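Local coordinates for protein glutathione synthetase-like effector 30 (Gpa-GSS30-apo) (Globodera pallida, PDB 5OET) that is a glutathione synthetase-like effector of a plant-parasitic nematode, probably related in fold and chemistry to the ATP-dependent ligases that complete glutathione synthesis, at residues A[159-170]-A[474-485]; A[379-387]-A[440-449]. All coordinates share one frame; numbering follows the deposited sequence.

Contact 1 joins two segments whose nearest ends are 304 residues apart into the large mixed sheet, whereas contact 2, whose segments both fall between them along the chain, closes one margin of a small antiparallel sheet. Their centres are about 22 Å apart, yet they touch: Tyr169 CE2 of contact 1 packs against Val380 CG2 of contact 2 at 4.0 Å. Strand 179-188 meets both: its Gln183 is hydrogen-bonded to the Tyr169 hydroxyl and to the backbone of Val380. The magnesium ion, held by His406 and Glu426, lies about 14 Å from the side chain of Leu445 in contact 2. Two such sheets are consistent with the ATP-grasp architecture of glutathione synthetases.

Contact 1. Residues A[159-170]-A[474-485]; sequences PVAMFCQRADYM and ELGIFGCLLGNM
A disulfide between Cys164 and Cys480 ties together two long antiparallel strands of the large mixed sheet, a worked example of a cross-strand disulfide at a non-hydrogen-bonded pair. There the CA atoms of Cys164 and Cys480 are 4.0 Å apart. Both sulfurs sit anti to their own carbonyl carbons (chi1 -75° and -55°), which brings them together on the face that also carries Met162 and Arg166, and the S-S torsion of 102° gives the bridge a right-handed twist. Met228 and Thr232 of helix 225-240 cover it. A regular ladder of backbone hydrogen bonds runs on both sides, for instance from Gln165 N to Gly479 O at 2.9 Å and from Gly483 N to Ala161 O at 3.0 Å.

On the same face as the disulfide, Arg166 runs alongside Phe478, laying CG over one face of the ring, 3.8 Å from its centroid, in a CH-pi contact. Its guanidinium is turned almost perpendicular to that ring and instead grips Asp168 side-on in a salt bridge: NE reaches OD1 and NH2 reaches OD2, each through a syn lone pair and in the guanidinium plane. NH1 is hydrogen-bonded to Gly192 O, which should limit rotation of the group. Asp168 OD2 also comes within 3.5 Å of Glu474 OE1, the two carboxylates stacked in roughly parallel planes, and the nearby arginine charge probably offsets their repulsion.

The opposite face is largely apolar. Leu481 CD1 meets the edge of the Phe163 ring, 3.6 Å from its CD2, while Ile477 crosses Tyr169 at about a right angle; helix 98-119 packs over Gln165 and Tyr169. At the far end, beyond the last paired residues, Met485 N donates to Pro159 O at 2.8 Å.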
loop_
_atom_site.group_PDB
_atom_site.type_symbol
_atom_site.label_atom_id
_atom_site.label_comp_id
_atom_site.label_asym_id
_atom_site.label_seq_id
_atom_site.Cartn_x
_atom_site.Cartn_y
_atom_site.Cartn_z
ATOM N N PRO A 159 -18.616 19.669 -25.975
ATOM C CA PRO A 159 -19.932 19.415 -25.340
ATOM C C PRO A 159 -19.946 18.330 -24.272
ATOM O O PRO A 159 -20.761 18.390 -23.360
ATOM C CB PRO A 159 -20.812 18.957 -26.517
ATOM C CG PRO A 159 -20.159 19.518 -27.715
ATOM C CD PRO A 159 -18.688 19.467 -27.432
ATOM N N VAL A 160 -19.074 17.334 -24.412
ATOM C CA VAL A 160 -19.030 16.190 -23.499
ATOM C C VAL A 160 -18.257 16.553 -22.236
ATOM O O VAL A 160 -17.076 16.896 -22.290
ATOM C CB VAL A 160 -18.426 14.927 -24.162
ATOM C CG1 VAL A 160 -18.249 13.804 -23.147
ATOM C CG2 VAL A 160 -19.311 14.468 -25.311
ATOM N N ALA A 161 -18.958 16.456 -21.113
ATOM C CA ALA A 161 -18.406 16.671 -19.786
ATOM C C ALA A 161 -18.418 15.354 -19.056
ATOM O O ALA A 161 -19.290 14.527 -19.273
ATOM C CB ALA A 161 -19.237 17.704 -19.023
ATOM N N MET A 162 -17.422 15.180 -18.205
ATOM C CA MET A 162 -17.349 14.090 -17.237
ATOM C C MET A 162 -17.654 14.719 -15.901
ATOM O O MET A 162 -17.065 15.726 -15.552
ATOM C CB MET A 162 -15.954 13.505 -17.213
ATOM C CG MET A 162 -15.709 12.525 -16.092
ATOM S SD MET A 162 -14.150 11.700 -16.400
ATOM C CE MET A 162 -13.814 11.105 -14.746
ATOM N N PHE A 163 -18.572 14.129 -15.149
ATOM C CA PHE A 163 -19.115 14.790 -13.975
ATOM C C PHE A 163 -19.198 13.791 -12.835
ATOM O O PHE A 163 -20.016 12.878 -12.878
ATOM C CB PHE A 163 -20.468 15.388 -14.348
ATOM C CG PHE A 163 -21.271 15.864 -13.187
ATOM C CD1 PHE A 163 -20.681 16.578 -12.146
ATOM C CD2 PHE A 163 -22.642 15.613 -13.142
ATOM C CE1 PHE A 163 -21.442 17.013 -11.070
ATOM C CE2 PHE A 163 -23.412 16.044 -12.077
ATOM C CZ PHE A 163 -22.817 16.743 -11.039
ATOM N N CYS A 164 -18.307 13.947 -11.857
ATOM C CA CYS A 164 -18.225 13.072 -10.689
ATOM C C CYS A 164 -18.599 13.911 -9.464
ATOM O O CYS A 164 -18.156 15.052 -9.320
ATOM C CB CYS A 164 -16.813 12.466 -10.521
ATOM S SG CYS A 164 -16.319 11.111 -11.661
ATOM N N GLN A 165 -19.420 13.324 -8.588
ATOM C CA GLN A 165 -19.970 14.017 -7.429
ATOM C C GLN A 165 -19.796 13.166 -6.196
ATOM O O GLN A 165 -19.808 11.949 -6.289
ATOM C CB GLN A 165 -21.447 14.292 -7.661
ATOM C CG GLN A 165 -22.056 15.466 -6.906
ATOM C CD GLN A 165 -23.552 15.578 -7.159
ATOM O OE1 GLN A 165 -24.302 14.663 -6.849
ATOM N NE2 GLN A 165 -23.991 16.693 -7.740
ATOM N N ARG A 166 -19.583 13.826 -5.058
ATOM C CA ARG A 166 -19.710 13.208 -3.740
ATOM C C ARG A 166 -20.748 14.005 -2.969
ATOM O O ARG A 166 -20.538 15.175 -2.703
ATOM C CB ARG A 166 -18.367 13.176 -2.991
ATOM C CG ARG A 166 -18.288 12.042 -1.949
ATOM C CD ARG A 166 -17.032 12.092 -1.086
ATOM N NE ARG A 166 -17.007 13.297 -0.246
ATOM C CZ ARG A 166 -15.979 14.137 -0.073
ATOM N NH1 ARG A 166 -14.787 13.944 -0.662
ATOM N NH2 ARG A 166 -16.151 15.199 0.705
ATOM N N ALA A 167 -21.876 13.377 -2.656
ATOM C CA ALA A 167 -22.914 13.953 -1.781
ATOM C C ALA A 167 -22.661 13.459 -0.370
ATOM O O ALA A 167 -22.500 12.255 -0.180
ATOM C CB ALA A 167 -24.292 13.500 -2.231
ATOM N N ASP A 168 -22.624 14.364 0.608
ATOM C CA ASP A 168 -22.431 14.003 2.007
ATOM C C ASP A 168 -23.747 14.040 2.827
ATOM O O ASP A 168 -24.587 14.905 2.642
ATOM C CB ASP A 168 -21.357 14.895 2.628
ATOM C CG ASP A 168 -19.967 14.671 2.000
ATOM O OD1 ASP A 168 -19.754 13.649 1.312
ATOM O OD2 ASP A 168 -19.074 15.522 2.176
ATOM N N TYR A 169 -23.907 13.075 3.729
ATOM C CA TYR A 169 -25.100 12.928 4.544
ATOM C C TYR A 169 -24.790 12.716 6.029
ATOM O O TYR A 169 -23.732 12.213 6.390
ATOM C CB TYR A 169 -25.920 11.759 4.021
ATOM C CG TYR A 169 -26.376 11.929 2.575
ATOM C CD1 TYR A 169 -25.576 11.512 1.535
ATOM C CD2 TYR A 169 -27.635 12.488 2.260
ATOM C CE1 TYR A 169 -25.994 11.642 0.223
ATOM C CE2 TYR A 169 -28.062 12.624 0.948
ATOM C CZ TYR A 169 -27.237 12.200 -0.073
ATOM O OH TYR A 169 -27.601 12.319 -1.399
ATOM N N MET A 170 -25.732 13.142 6.865
ATOM C CA MET A 170 -25.736 12.918 8.307
ATOM C C MET A 170 -27.036 12.174 8.594
ATOM O O MET A 170 -28.074 12.541 8.052
ATOM C CB MET A 170 -25.747 14.262 9.059
ATOM C CG MET A 170 -24.728 14.408 10.182
ATOM S SD MET A 170 -23.245 15.396 9.783
ATOM C CE MET A 170 -22.056 14.734 10.955
ATOM N N GLU A 474 -20.288 10.662 9.022
ATOM C CA GLU A 474 -20.765 11.438 7.891
ATOM C C GLU A 474 -20.574 10.545 6.672
ATOM O O GLU A 474 -19.467 10.155 6.364
ATOM C CB GLU A 474 -19.961 12.732 7.746
ATOM C CG GLU A 474 -20.511 13.739 6.735
ATOM C CD GLU A 474 -19.448 14.707 6.179
ATOM O OE1 GLU A 474 -18.517 14.262 5.439
ATOM O OE2 GLU A 474 -19.556 15.927 6.450
ATOM N N LEU A 475 -21.674 10.231 5.994
ATOM C CA LEU A 475 -21.703 9.319 4.842
ATOM C C LEU A 475 -21.545 10.071 3.532
ATOM O O LEU A 475 -22.321 10.953 3.250
ATOM C CB LEU A 475 -23.051 8.609 4.822
ATOM C CG LEU A 475 -23.358 7.598 3.731
ATOM C CD1 LEU A 475 -22.500 6.347 3.879
ATOM C CD2 LEU A 475 -24.841 7.267 3.796
ATOM N N GLY A 476 -20.552 9.709 2.731
ATOM C CA GLY A 476 -20.350 10.300 1.401
ATOM C C GLY A 476 -20.683 9.292 0.319
ATOM O O GLY A 476 -20.112 8.206 0.301
ATOM N N ILE A 477 -21.606 9.627 -0.570
ATOM C CA ILE A 477 -21.923 8.753 -1.683
ATOM C C ILE A 477 -21.304 9.292 -2.972
ATOM O O ILE A 477 -21.620 10.409 -3.384
ATOM C CB ILE A 477 -23.440 8.640 -1.882
ATOM C CG1 ILE A 477 -24.121 8.106 -0.618
ATOM C CG2 ILE A 477 -23.750 7.759 -3.083
ATOM C CD1 ILE A 477 -23.677 6.726 -0.179
ATOM N N PHE A 478 -20.464 8.480 -3.610
ATOM C CA PHE A 478 -19.890 8.790 -4.921
ATOM C C PHE A 478 -20.753 8.351 -6.096
ATOM O O PHE A 478 -21.314 7.273 -6.075
ATOM C CB PHE A 478 -18.547 8.080 -5.086
ATOM C CG PHE A 478 -17.486 8.571 -4.165
ATOM C CD1 PHE A 478 -16.690 9.647 -4.518
ATOM C CD2 PHE A 478 -17.266 7.942 -2.950
ATOM C CE1 PHE A 478 -15.688 10.098 -3.682
ATOM C CE2 PHE A 478 -16.273 8.398 -2.093
ATOM C CZ PHE A 478 -15.475 9.476 -2.459
ATOM N N GLY A 479 -20.801 9.174 -7.138
ATOM C CA GLY A 479 -21.329 8.768 -8.449
ATOM C C GLY A 479 -20.811 9.644 -9.584
ATOM O O GLY A 479 -20.567 10.836 -9.389
ATOM N N CYS A 480 -20.643 9.057 -10.767
ATOM C CA CYS A 480 -20.198 9.816 -11.940
ATOM C C CYS A 480 -21.127 9.687 -13.122
ATOM O O CYS A 480 -21.764 8.673 -13.317
ATOM C CB CYS A 480 -18.801 9.409 -12.413
ATOM S SG CYS A 480 -17.512 9.478 -11.176
ATOM N N LEU A 481 -21.101 10.734 -13.932
ATOM C CA LEU A 481 -21.807 10.848 -15.202
ATOM C C LEU A 481 -20.809 11.030 -16.333
ATOM O O LEU A 481 -19.695 11.532 -16.135
ATOM C CB LEU A 481 -22.634 12.132 -15.214
ATOM C CG LEU A 481 -24.059 12.150 -14.773
ATOM C CD1 LEU A 481 -24.706 13.474 -15.167
ATOM C CD2 LEU A 481 -24.737 10.981 -15.427
ATOM N N LEU A 482 -21.238 10.653 -17.528
ATOM C CA LEU A 482 -20.680 11.196 -18.754
ATOM C C LEU A 482 -21.847 11.727 -19.595
ATOM O O LEU A 482 -22.759 10.965 -19.975
ATOM C CB LEU A 482 -19.918 10.121 -19.493
ATOM C CG LEU A 482 -18.769 10.623 -20.316
ATOM C CD1 LEU A 482 -17.751 11.350 -19.453
ATOM C CD2 LEU A 482 -18.182 9.420 -21.037
ATOM N N GLY A 483 -21.829 13.024 -19.868
ATOM C CA GLY A 483 -22.986 13.668 -20.472
ATOM C C GLY A 483 -22.607 14.768 -21.421
ATOM O O GLY A 483 -21.496 15.296 -21.346
ATOM N N ASN A 484 -23.545 15.099 -22.313
ATOM C CA ASN A 484 -23.355 16.120 -23.333
ATOM C C ASN A 484 -24.127 17.345 -22.899
ATOM O O ASN A 484 -25.332 17.286 -22.770
ATOM C CB ASN A 484 -23.866 15.617 -24.681
ATOM C CG ASN A 484 -23.744 16.655 -25.779
ATOM O OD1 ASN A 484 -24.236 17.780 -25.658
ATOM N ND2 ASN A 484 -23.107 16.273 -26.863
ATOM N N MET A 485 -23.449 18.466 -22.734
ATOM C CA MET A 485 -24.075 19.654 -22.174
ATOM C C MET A 485 -24.848 20.526 -23.142
ATOM O O MET A 485 -25.476 21.494 -22.711
ATOM C CB MET A 485 -23.018 20.502 -21.508
ATOM C CG MET A 485 -22.291 19.743 -20.435
ATOM S SD MET A 485 -21.408 20.935 -19.460
ATOM C CE MET A 485 -20.087 21.361 -20.600
#

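Contact 2. Residues A[379-387]-A[440-449]; sequences KVQTKGWAI and RDFYYLTEKL
The Trp385 indole meets Glu447 CG at its edge, near the ring plane, and carries Lys383 CB over one face, 3.6 Å above the plane and offset toward the rim. Obliquely to the ring, Leu445 O approaches CE3 of Trp385 at 3.4 Å. Two other flat groups are also met obliquely: the Tyr444 ring by Gly384 CA, and the Arg440 guanidinium by Ile387 CG2, the two side chains crossing at about a right angle. Arg440 NH1 is hydrogen-bonded to Leu432 O.

The backbones are joined by one hydrogen-bonded antiparallel pair, Trp385 with Leu445. Trp385 N donates to Leu445 O at 2.7 Å, and Leu445 N returns the bond to Trp385 O at 2.8 Å. The Thr446 hydroxyl extends the pairing: OG1, turned away from its own backbone N (chi1 -155°), donates to Lys383 O at 3.1 Å from well above the carbonyl plane. Thr382 CG2 packs against Thr446 OG1 and against Leu449 CD2. Beyond the contact, Arg407 forms a salt bridge with Glu447.

Such a pairing, extended by a side-chain bond, adds the short, weakly bonded strand 384-386 at one margin of the four-stranded antiparallel sheet of this chain, consistent with the smaller sheet of an ATP-grasp fold.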
loop_
_atom_site.group_PDB
_atom_site.type_symbol
_atom_site.label_atom_id
_atom_site.label_comp_id
_atom_site.label_asym_id
_atom_site.label_seq_id
_atom_site.Cartn_x
_atom_site.Cartn_y
_atom_site.Cartn_z
ATOM N N LYS A 379 -36.891 14.679 0.192
ATOM C CA LYS A 379 -36.762 13.968 1.498
ATOM C C LYS A 379 -35.453 14.256 2.265
ATOM O O LYS A 379 -35.469 14.359 3.492
ATOM C CB LYS A 379 -36.894 12.450 1.317
ATOM C CG LYS A 379 -38.235 11.838 1.666
ATOM C CD LYS A 379 -38.387 10.455 1.004
ATOM C CE LYS A 379 -39.268 9.464 1.780
ATOM N NZ LYS A 379 -40.719 9.847 1.839
ATOM N N VAL A 380 -34.336 14.383 1.542
ATOM C CA VAL A 380 -33.002 14.604 2.162
ATOM C C VAL A 380 -32.569 16.075 2.308
ATOM O O VAL A 380 -31.536 16.341 2.922
ATOM C CB VAL A 380 -31.875 13.823 1.419
ATOM C CG1 VAL A 380 -32.285 12.372 1.180
ATOM C CG2 VAL A 380 -31.512 14.482 0.093
ATOM N N GLN A 381 -33.332 17.015 1.748
ATOM C CA GLN A 381 -33.003 18.451 1.823
ATOM C C GLN A 381 -33.240 19.006 3.215
ATOM O O GLN A 381 -33.988 18.426 3.988
ATOM C CB GLN A 381 -33.828 19.265 0.823
ATOM C CG GLN A 381 -33.300 19.232 -0.603
ATOM C CD GLN A 381 -34.079 20.145 -1.536
ATOM O OE1 GLN A 381 -35.267 20.356 -1.351
ATOM N NE2 GLN A 381 -33.401 20.703 -2.534
ATOM N N THR A 382 -32.598 20.128 3.530
ATOM C CA THR A 382 -32.847 20.848 4.777
ATOM C C THR A 382 -33.222 22.262 4.412
ATOM O O THR A 382 -32.387 22.999 3.895
ATOM C CB THR A 382 -31.607 20.877 5.698
ATOM O OG1 THR A 382 -31.019 19.574 5.764
ATOM C CG2 THR A 382 -31.989 21.336 7.105
ATOM N N LYS A 383 -34.467 22.648 4.683
ATOM C CA LYS A 383 -34.956 23.971 4.282
ATOM C C LYS A 383 -33.939 25.012 4.746
ATOM O O LYS A 383 -33.547 25.010 5.912
ATOM C CB LYS A 383 -36.351 24.299 4.860
ATOM C CG LYS A 383 -37.503 23.328 4.548
ATOM C CD LYS A 383 -37.792 23.171 3.052
ATOM C CE LYS A 383 -38.050 21.719 2.637
ATOM N NZ LYS A 383 -37.933 21.556 1.155
ATOM N N GLY A 384 -33.490 25.856 3.817
ATOM C CA GLY A 384 -32.570 26.955 4.091
ATOM C C GLY A 384 -33.094 28.270 3.522
ATOM O O GLY A 384 -33.312 28.366 2.324
ATOM N N TRP A 385 -33.288 29.277 4.377
ATOM C CA TRP A 385 -33.937 30.547 4.001
ATOM C C TRP A 385 -32.938 31.679 3.841
ATOM O O TRP A 385 -32.088 31.890 4.703
ATOM C CB TRP A 385 -34.969 30.968 5.042
ATOM C CG TRP A 385 -35.998 29.936 5.300
ATOM C CD1 TRP A 385 -37.166 29.758 4.632
ATOM C CD2 TRP A 385 -35.948 28.931 6.304
ATOM N NE1 TRP A 385 -37.858 28.700 5.164
ATOM C CE2 TRP A 385 -37.131 28.174 6.193
ATOM C CE3 TRP A 385 -35.015 28.592 7.287
ATOM C CZ2 TRP A 385 -37.409 27.096 7.028
ATOM C CZ3 TRP A 385 -35.288 27.523 8.122
ATOM C CH2 TRP A 385 -36.480 26.785 7.988
ATOM N N ALA A 386 -33.069 32.419 2.744
ATOM C CA ALA A 386 -32.146 33.496 2.425
ATOM C C ALA A 386 -32.382 34.721 3.280
ATOM O O ALA A 386 -33.389 34.829 3.979
ATOM C CB ALA A 386 -32.285 33.868 0.958
ATOM N N ILE A 387 -31.421 35.632 3.220
ATOM C CA ILE A 387 -31.619 37.021 3.633
ATOM C C ILE A 387 -31.212 37.919 2.463
ATOM O O ILE A 387 -31.502 39.118 2.447
ATOM C CB ILE A 387 -30.776 37.401 4.866
ATOM C CG1 ILE A 387 -30.650 36.244 5.877
ATOM C CG2 ILE A 387 -31.356 38.658 5.513
ATOM C CD1 ILE A 387 -29.438 36.410 6.775
ATOM N N ARG A 440 -25.778 40.548 3.917
ATOM C CA ARG A 440 -26.998 39.730 3.868
ATOM C C ARG A 440 -27.069 38.762 2.688
ATOM O O ARG A 440 -27.556 37.639 2.840
ATOM C CB ARG A 440 -28.267 40.600 3.885
ATOM C CG ARG A 440 -28.699 40.974 5.288
ATOM C CD ARG A 440 -29.823 42.004 5.340
ATOM N NE ARG A 440 -30.839 41.760 6.373
ATOM C CZ ARG A 440 -30.642 41.732 7.696
ATOM N NH1 ARG A 440 -29.443 41.910 8.245
ATOM N NH2 ARG A 440 -31.672 41.509 8.500
ATOM N N ASP A 441 -26.560 39.170 1.525
ATOM C CA ASP A 441 -26.601 38.311 0.337
ATOM C C ASP A 441 -25.588 37.149 0.348
ATOM O O ASP A 441 -25.595 36.345 -0.584
ATOM C CB ASP A 441 -26.419 39.152 -0.942
ATOM C CG ASP A 441 -27.468 40.271 -1.077
ATOM O OD1 ASP A 441 -28.633 40.046 -0.681
ATOM O OD2 ASP A 441 -27.125 41.371 -1.572
ATOM N N PHE A 442 -24.739 37.054 1.383
ATOM C CA PHE A 442 -23.714 35.990 1.504
ATOM C C PHE A 442 -23.982 34.952 2.594
ATOM O O PHE A 442 -23.140 34.085 2.831
ATOM C CB PHE A 442 -22.319 36.628 1.728
ATOM C CG PHE A 442 -21.826 37.418 0.543
ATOM C CD1 PHE A 442 -22.281 38.728 0.334
ATOM C CD2 PHE A 442 -20.968 36.839 -0.414
ATOM C CE1 PHE A 442 -21.880 39.451 -0.786
ATOM C CE2 PHE A 442 -20.573 37.564 -1.538
ATOM C CZ PHE A 442 -21.021 38.868 -1.718
ATOM N N TYR A 443 -25.128 35.044 3.265
ATOM C CA TYR A 443 -25.477 34.127 4.353
ATOM C C TYR A 443 -26.900 33.629 4.198
ATOM O O TYR A 443 -27.716 34.270 3.554
ATOM C CB TYR A 443 -25.341 34.817 5.723
ATOM C CG TYR A 443 -23.926 35.193 6.121
ATOM C CD1 TYR A 443 -23.390 36.408 5.749
ATOM C CD2 TYR A 443 -23.138 34.341 6.882
ATOM C CE1 TYR A 443 -22.107 36.789 6.119
ATOM C CE2 TYR A 443 -21.840 34.696 7.260
ATOM C CZ TYR A 443 -21.324 35.924 6.865
ATOM O OH TYR A 443 -20.050 36.312 7.241
ATOM N N TYR A 444 -27.195 32.479 4.797
ATOM C CA TYR A 444 -28.572 31.981 4.912
ATOM C C TYR A 444 -28.844 31.312 6.264
ATOM O O TYR A 444 -27.928 30.999 7.017
ATOM C CB TYR A 444 -28.889 31.023 3.767
ATOM C CG TYR A 444 -28.103 29.741 3.793
ATOM C CD1 TYR A 444 -26.825 29.675 3.255
ATOM C CD2 TYR A 444 -28.640 28.583 4.345
ATOM C CE1 TYR A 444 -26.089 28.499 3.290
ATOM C CE2 TYR A 444 -27.910 27.397 4.378
ATOM C CZ TYR A 444 -26.641 27.361 3.844
ATOM O OH TYR A 444 -25.934 26.180 3.873
ATOM N N LEU A 445 -30.124 31.122 6.562
ATOM C CA LEU A 445 -30.584 30.462 7.783
ATOM C C LEU A 445 -30.938 29.007 7.473
ATOM O O LEU A 445 -31.690 28.770 6.548
ATOM C CB LEU A 445 -31.815 31.170 8.348
ATOM C CG LEU A 445 -31.673 32.059 9.570
ATOM C CD1 LEU A 445 -33.055 32.556 9.986
ATOM C CD2 LEU A 445 -31.043 31.348 10.755
ATOM N N THR A 446 -30.393 28.057 8.242
ATOM C CA THR A 446 -30.861 26.668 8.201
ATOM C C THR A 446 -31.097 26.037 9.579
ATOM O O THR A 446 -30.608 26.516 10.602
ATOM C CB THR A 446 -29.931 25.771 7.374
ATOM O OG1 THR A 446 -30.660 24.650 6.870
ATOM C CG2 THR A 446 -28.719 25.323 8.112
ATOM N N GLU A 447 -31.865 24.953 9.564
ATOM C CA GLU A 447 -32.144 24.164 10.746
ATOM C C GLU A 447 -30.857 23.437 11.076
ATOM O O GLU A 447 -30.260 22.819 10.209
ATOM C CB GLU A 447 -33.275 23.147 10.518
ATOM C CG GLU A 447 -34.685 23.734 10.427
ATOM C CD GLU A 447 -35.772 22.918 11.148
ATOM O OE1 GLU A 447 -35.458 22.130 12.086
ATOM O OE2 GLU A 447 -36.972 23.102 10.797
ATOM N N LYS A 448 -30.426 23.546 12.333
ATOM C CA LYS A 448 -29.299 22.787 12.845
ATOM C C LYS A 448 -29.747 21.348 13.002
ATOM O O LYS A 448 -30.829 21.091 13.513
ATOM C CB LYS A 448 -28.856 23.350 14.195
ATOM C CG LYS A 448 -27.583 22.736 14.758
ATOM C CD LYS A 448 -27.199 23.441 16.065
ATOM C CE LYS A 448 -25.830 22.988 16.564
ATOM N NZ LYS A 448 -25.415 23.731 17.783
ATOM N N LEU A 449 -28.942 20.407 12.548
ATOM C CA LEU A 449 -29.298 18.991 12.653
ATOM C C LEU A 449 -28.795 18.409 13.972
ATOM O O LEU A 449 -27.718 18.771 14.458
ATOM C CB LEU A 449 -28.736 18.221 11.458
ATOM C CG LEU A 449 -29.245 18.797 10.117
ATOM C CD1 LEU A 449 -28.544 18.137 8.947
ATOM C CD2 LEU A 449 -30.770 18.721 9.993
#